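Long-range contacts in twin-arginine translocation pathway signal (Rhodoferax ferrireducens, PDB 5IM2), which probably captures benzoate or a related small carboxylate for a TRAP transporter, and holds copurified benzoate in this crystal: residues Q179-A183 and Y318-E324; E336-V340 and L353-R358. All coordinates share one frame; numbering follows the deposited sequence.

In the fold
Both contacts belong to a type 2 periplasmic-binding-protein fold, as in other TRAP solute-binding proteins, but they join different parts of it. Contact 1 is partly buried and lies near the edge of the six-stranded sheet, where a loop packs on outermost strand 316-320 and the start of helix 322-332; no direct hydrogen bond crosses it, and a water does the polar work. Contact 2 is mostly buried and joins helices 334-345 and 350-367 through apolar packing, with one charged pair at its margin. They share no element, although helices 322-332 and 334-345 follow each other in the chain. Their centres are about 26 Å apart and their nearest atoms about 15 Å.

Contact 1: Q179-A183 and Y318-E324; sequences QIKTA and YAIPALE
K181 lies across one face of the Y318 ring, where a loop between strands 171-175 and 190-193 packs on strand 316-320, the edge strand of the six-stranded mixed sheet in this type 2 periplasmic-binding-protein fold. From the backbone outward, K181 CB comes within 4.1 Å of Y318 CE2, at the rim. Next, CG sits over the face in a CH-pi contact, 3.9 Å from the ring centroid and 19° off the normal. The chain then runs on extended, and CE reaches the far rim, 3.8 Å from Y318 CE1. With CG anti to the carbonyl carbon (chi1 -83°), beside the backbone N, the lysine is directed across the ring.

The tyrosine ring is also met obliquely by I180 O, while Q179 NE2 lies 3.8 Å from Y318 CB. At the ring's edge and in its plane, one water joins the two segments: it donates to K181 O at 2.6 Å and is hydrogen-bonded to Y318 OH at the same length. Putting an alanine at Y318 would probably leave the aliphatic part of K181 without the surface it lies on and cost this water its phenolic partner.

Y318 and I320 share backbone hydrogen bonds with strand 247-251, and I320 also with D252 just after it, which holds the edge strand in the sheet. I180 O accepts a hydrogen bond from S249 OG, tying the loop to strand 247-251 as well. Beyond the ring, I320 CG1 packs 4.0 Å from K181 O. E324, in the first turn of helix 322-332, bends at chi2 (62°) and crosses T182 at about a right angle, bringing its OE2 to 3.3 Å from T182 CB.

Contact 2: E336-V340 and L353-R358; sequences EVAWV and LLTTAR
E336 and R358 form the salt bridge of this helix pair, with R358 NH2 donating to E336 OE1. The modelled length of 2.4 Å is very short and the arginine has a second conformer, so the exact geometry is doubtful. As built, OE1 comes to the edge of the guanidinium, somewhat off its plane, while OE2 lies in that plane beside NH1; the N-H...O angle is a bent 140°, and the carboxylate and guanidinium planes are turned 51° apart. E336 CG stands between its backbone N and carbonyl carbon, after which the chain extends toward the arginine. R358 is likewise extended from CG to NE, and the two side chains cross at about a right angle.

Just inside the charged pair comes L354. Its CD1 lies over one face of the R358 guanidinium, while CD2 is 4.1 Å from E336 CD, so one leucine packs beneath both ends of the bridge. The same CD2 meets V340 CG2 at 4.0 Å, carrying the contact from the charged margin into the apolar part.

Deeper still is W339. The benzo end of its indole points into the second helix: CH2 is 3.8 Å from L353 CB, which lies at the ring edge, near its plane, and 4.1 Å from L353 CD1. On the adjacent ring atom, CZ3 reaches L354 CB at 4.2 Å from an oblique direction. Side chains thus span the axes of 336-340 and 353-358, which approach to 11.5 Å with their N-to-C directions 126° apart.

This is plain packing between the last two helices of the modelled solute-binding protein. The indole is enclosed further by the loop residues E127, V128 and L131, and its NE1 makes a weak hydrogen bond to P124 O. Y148 of helix 138-152 touches both W339 and L353, and M152 adds to L353, so helices 334-345 and 350-367 pack together against helix 138-152.

Contact 1: Q179-A183 and Y318-E324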
loop_
_atom_site.group_PDB
_atom_site.type_symbol
_atom_site.label_atom_id
_atom_site.label_comp_id
_atom_site.label_asym_id
_atom_site.label_seq_id
_atom_site.Cartn_x
_atom_site.Cartn_y
_atom_site.Cartn_z
ATOM N N GLN A 179 -19.369 -10.681 11.975
ATOM C CA GLN A 179 -18.194 -10.335 12.759
ATOM C C GLN A 179 -17.123 -11.411 12.627
ATOM O O GLN A 179 -17.410 -12.606 12.715
ATOM C CB GLN A 179 -18.576 -10.164 14.218
ATOM C CG GLN A 179 -17.405 -9.836 15.122
ATOM C CD GLN A 179 -17.870 -9.470 16.518
ATOM O OE1 GLN A 179 -18.452 -10.298 17.231
ATOM N NE2 GLN A 179 -17.628 -8.224 16.912
ATOM N N ILE A 180 -15.879 -10.981 12.445
ATOM C CA ILE A 180 -14.740 -11.883 12.275
ATOM C C ILE A 180 -14.013 -11.968 13.614
ATOM O O ILE A 180 -13.227 -11.086 13.967
ATOM C CB ILE A 180 -13.798 -11.405 11.164
ATOM C CG1 ILE A 180 -14.553 -11.164 9.844
ATOM C CG2 ILE A 180 -12.659 -12.394 10.979
ATOM C CD1 ILE A 180 -15.359 -12.325 9.383
ATOM N N LYS A 181 -14.278 -13.017 14.390
ATOM C CA LYS A 181 -13.518 -13.239 15.614
ATOM C C LYS A 181 -12.406 -14.259 15.432
ATOM O O LYS A 181 -11.326 -14.109 16.015
ATOM C CB LYS A 181 -14.436 -13.693 16.744
ATOM C CG LYS A 181 -15.144 -12.565 17.453
ATOM C CD LYS A 181 -15.920 -13.128 18.624
ATOM C CE LYS A 181 -16.197 -12.095 19.683
ATOM N NZ LYS A 181 -16.595 -12.770 20.943
ATOM N N THR A 182 -12.655 -15.299 14.633
ATOM C CA THR A 182 -11.665 -16.313 14.298
ATOM C C THR A 182 -11.624 -16.511 12.786
ATOM O O THR A 182 -12.522 -16.085 12.054
ATOM C CB THR A 182 -11.996 -17.653 14.968
ATOM O OG1 THR A 182 -13.222 -18.152 14.421
ATOM C CG2 THR A 182 -12.176 -17.491 16.462
ATOM N N ALA A 183 -10.594 -17.228 12.323
ATOM C CA ALA A 183 -10.460 -17.479 10.890
ATOM C C ALA A 183 -11.653 -18.234 10.314
ATOM O O ALA A 183 -12.018 -18.008 9.158
ATOM C CB ALA A 183 -9.170 -18.250 10.602
ATOM N N TYR A 318 -13.821 -4.897 16.726
ATOM C CA TYR A 318 -13.264 -5.962 17.541
ATOM C C TYR A 318 -11.767 -6.039 17.283
ATOM O O TYR A 318 -11.318 -5.866 16.145
ATOM C CB TYR A 318 -13.937 -7.288 17.207
ATOM C CG TYR A 318 -13.380 -8.494 17.926
ATOM C CD1 TYR A 318 -13.667 -8.721 19.262
ATOM C CD2 TYR A 318 -12.572 -9.416 17.264
ATOM C CE1 TYR A 318 -13.167 -9.826 19.921
ATOM C CE2 TYR A 318 -12.063 -10.527 17.917
ATOM C CZ TYR A 318 -12.359 -10.728 19.246
ATOM O OH TYR A 318 -11.874 -11.835 19.912
ATOM N N ALA A 319 -10.999 -6.285 18.340
ATOM C CA ALA A 319 -9.562 -6.478 18.227
ATOM C C ALA A 319 -9.248 -7.946 18.464
ATOM O O ALA A 319 -9.506 -8.478 19.550
ATOM C CB ALA A 319 -8.792 -5.609 19.213
ATOM N N ILE A 320 -8.667 -8.583 17.456
ATOM C CA ILE A 320 -8.297 -9.989 17.534
ATOM C C ILE A 320 -7.059 -10.106 18.425
ATOM O O ILE A 320 -6.012 -9.516 18.111
ATOM C CB ILE A 320 -8.052 -10.564 16.126
ATOM C CG1 ILE A 320 -9.373 -10.643 15.365
ATOM C CG2 ILE A 320 -7.416 -11.955 16.183
ATOM C CD1 ILE A 320 -9.182 -10.815 13.848
ATOM N N PRO A 321 -7.139 -10.837 19.536
ATOM C CA PRO A 321 -6.002 -10.927 20.461
ATOM C C PRO A 321 -4.843 -11.724 19.878
ATOM O O PRO A 321 -4.976 -12.473 18.909
ATOM C CB PRO A 321 -6.594 -11.627 21.691
ATOM C CG PRO A 321 -7.778 -12.363 21.182
ATOM C CD PRO A 321 -8.311 -11.585 20.017
ATOM N N ALA A 322 -3.674 -11.531 20.496
ATOM C CA ALA A 322 -2.441 -12.128 19.980
ATOM C C ALA A 322 -2.535 -13.644 19.889
ATOM O O ALA A 322 -1.946 -14.250 18.980
ATOM C CB ALA A 322 -1.264 -11.743 20.886
ATOM N N LEU A 323 -3.244 -14.267 20.841
ATOM C CA LEU A 323 -3.387 -15.723 20.884
ATOM C C LEU A 323 -4.157 -16.246 19.679
ATOM O O LEU A 323 -3.762 -17.247 19.071
ATOM C CB LEU A 323 -4.095 -16.144 22.173
ATOM C CG LEU A 323 -4.184 -17.651 22.413
ATOM C CD1 LEU A 323 -2.801 -18.245 22.720
ATOM C CD2 LEU A 323 -5.175 -17.933 23.536
ATOM N N GLU A 324 -5.270 -15.600 19.333
ATOM C CA GLU A 324 -5.975 -15.965 18.110
ATOM C C GLU A 324 -5.187 -15.565 16.872
ATOM O O GLU A 324 -5.231 -16.259 15.846
ATOM C CB GLU A 324 -7.360 -15.318 18.085
ATOM C CG GLU A 324 -8.141 -15.550 16.774
ATOM C CD GLU A 324 -8.451 -17.020 16.487
ATOM O OE1 GLU A 324 -8.422 -17.841 17.422
ATOM O OE2 GLU A 324 -8.726 -17.353 15.312
HETATM O O HOH W 1 -10.641 -13.697 18.494
#

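Contact 2: E336-V340 and L353-R358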
loop_
_atom_site.group_PDB
_atom_site.type_symbol
_atom_site.label_atom_id
_atom_site.label_comp_id
_atom_site.label_asym_id
_atom_site.label_seq_id
_atom_site.Cartn_x
_atom_site.Cartn_y
_atom_site.Cartn_z
ATOM N N GLU A 336 4.209 -17.497 2.513
ATOM C CA GLU A 336 5.600 -17.091 2.292
ATOM C C GLU A 336 6.427 -18.216 1.683
ATOM O O GLU A 336 7.343 -17.936 0.910
ATOM C CB GLU A 336 6.249 -16.606 3.596
ATOM C CG GLU A 336 6.606 -17.675 4.548
ATOM C CD GLU A 336 7.307 -17.112 5.765
ATOM O OE1 GLU A 336 7.078 -15.921 6.069
ATOM O OE2 GLU A 336 8.093 -17.845 6.402
ATOM N N VAL A 337 6.135 -19.477 2.035
ATOM C CA VAL A 337 6.806 -20.623 1.417
ATOM C C VAL A 337 6.546 -20.654 -0.088
ATOM O O VAL A 337 7.463 -20.847 -0.908
ATOM C CB VAL A 337 6.334 -21.916 2.106
ATOM C CG1 VAL A 337 6.764 -23.147 1.325
ATOM C CG2 VAL A 337 6.894 -21.935 3.525
ATOM N N ALA A 338 5.290 -20.456 -0.477
ATOM C CA ALA A 338 4.946 -20.419 -1.895
ATOM C C ALA A 338 5.579 -19.238 -2.626
ATOM O O ALA A 338 5.920 -19.354 -3.810
ATOM C CB ALA A 338 3.428 -20.380 -2.041
ATOM N N TRP A 339 5.709 -18.089 -1.962
ATOM C CA TRP A 339 6.339 -16.931 -2.586
ATOM C C TRP A 339 7.823 -17.192 -2.853
ATOM O O TRP A 339 8.339 -16.851 -3.927
ATOM C CB TRP A 339 6.131 -15.704 -1.690
ATOM C CG TRP A 339 6.740 -14.448 -2.249
ATOM C CD1 TRP A 339 6.158 -13.590 -3.124
ATOM C CD2 TRP A 339 8.059 -13.933 -1.996
ATOM N NE1 TRP A 339 7.031 -12.579 -3.452
ATOM C CE2 TRP A 339 8.203 -12.759 -2.777
ATOM C CE3 TRP A 339 9.139 -14.357 -1.201
ATOM C CZ2 TRP A 339 9.384 -11.996 -2.786
ATOM C CZ3 TRP A 339 10.304 -13.605 -1.211
ATOM C CH2 TRP A 339 10.411 -12.427 -2.013
ATOM N N VAL A 340 8.524 -17.793 -1.884
ATOM C CA VAL A 340 9.929 -18.138 -2.089
ATOM C C VAL A 340 10.073 -19.060 -3.286
ATOM O O VAL A 340 10.949 -18.874 -4.143
ATOM C CB VAL A 340 10.503 -18.754 -0.802
ATOM C CG1 VAL A 340 11.825 -19.520 -1.085
ATOM C CG2 VAL A 340 10.706 -17.650 0.229
ATOM N N LEU A 353 15.886 -13.168 -0.538
ATOM C CA LEU A 353 15.042 -11.976 -0.512
ATOM C C LEU A 353 14.217 -11.906 0.766
ATOM O O LEU A 353 14.042 -10.831 1.355
ATOM C CB LEU A 353 14.133 -11.948 -1.737
ATOM C CG LEU A 353 14.871 -11.762 -3.076
ATOM C CD1 LEU A 353 13.894 -11.991 -4.181
ATOM C CD2 LEU A 353 15.549 -10.349 -3.211
ATOM N N LEU A 354 13.687 -13.043 1.205
ATOM C CA LEU A 354 12.860 -13.039 2.406
ATOM C C LEU A 354 13.701 -12.800 3.655
ATOM O O LEU A 354 13.287 -12.060 4.563
ATOM C CB LEU A 354 12.094 -14.350 2.506
ATOM C CG LEU A 354 11.241 -14.542 3.764
ATOM C CD1 LEU A 354 10.134 -13.521 3.840
ATOM C CD2 LEU A 354 10.652 -15.935 3.794
ATOM N N THR A 355 14.886 -13.408 3.697
ATOM C CA THR A 355 15.842 -13.201 4.783
ATOM C C THR A 355 16.238 -11.731 4.880
ATOM O O THR A 355 16.231 -11.136 5.974
ATOM C CB THR A 355 17.061 -14.115 4.558
ATOM O OG1 THR A 355 16.634 -15.477 4.589
ATOM C CG2 THR A 355 18.114 -13.943 5.628
ATOM N N THR A 356 16.554 -11.119 3.740
ATOM C CA THR A 356 16.923 -9.716 3.760
ATOM C C THR A 356 15.746 -8.871 4.227
ATOM O O THR A 356 15.929 -7.948 5.035
ATOM C CB THR A 356 17.423 -9.305 2.366
ATOM O OG1 THR A 356 18.708 -9.926 2.104
ATOM C CG2 THR A 356 17.537 -7.825 2.207
ATOM N N ALA A 357 14.538 -9.153 3.722
ATOM C CA ALA A 357 13.401 -8.302 4.068
ATOM C C ALA A 357 13.158 -8.286 5.575
ATOM O O ALA A 357 12.939 -7.219 6.173
ATOM C CB ALA A 357 12.148 -8.752 3.317
ATOM N N ARG A 358 13.209 -9.450 6.218
ATOM C CA ARG A 358 13.001 -9.479 7.661
ATOM C C ARG A 358 14.100 -8.719 8.383
ATOM O O ARG A 358 13.829 -7.966 9.326
ATOM C CB ARG A 358 12.919 -10.925 8.148
ATOM C CG ARG A 358 11.637 -11.583 7.661
ATOM C CD ARG A 358 11.316 -12.819 8.448
ATOM N NE ARG A 358 9.911 -13.189 8.305
ATOM C CZ ARG A 358 9.466 -14.333 7.786
ATOM N NH1 ARG A 358 10.300 -15.273 7.334
ATOM N NH2 ARG A 358 8.156 -14.533 7.739
#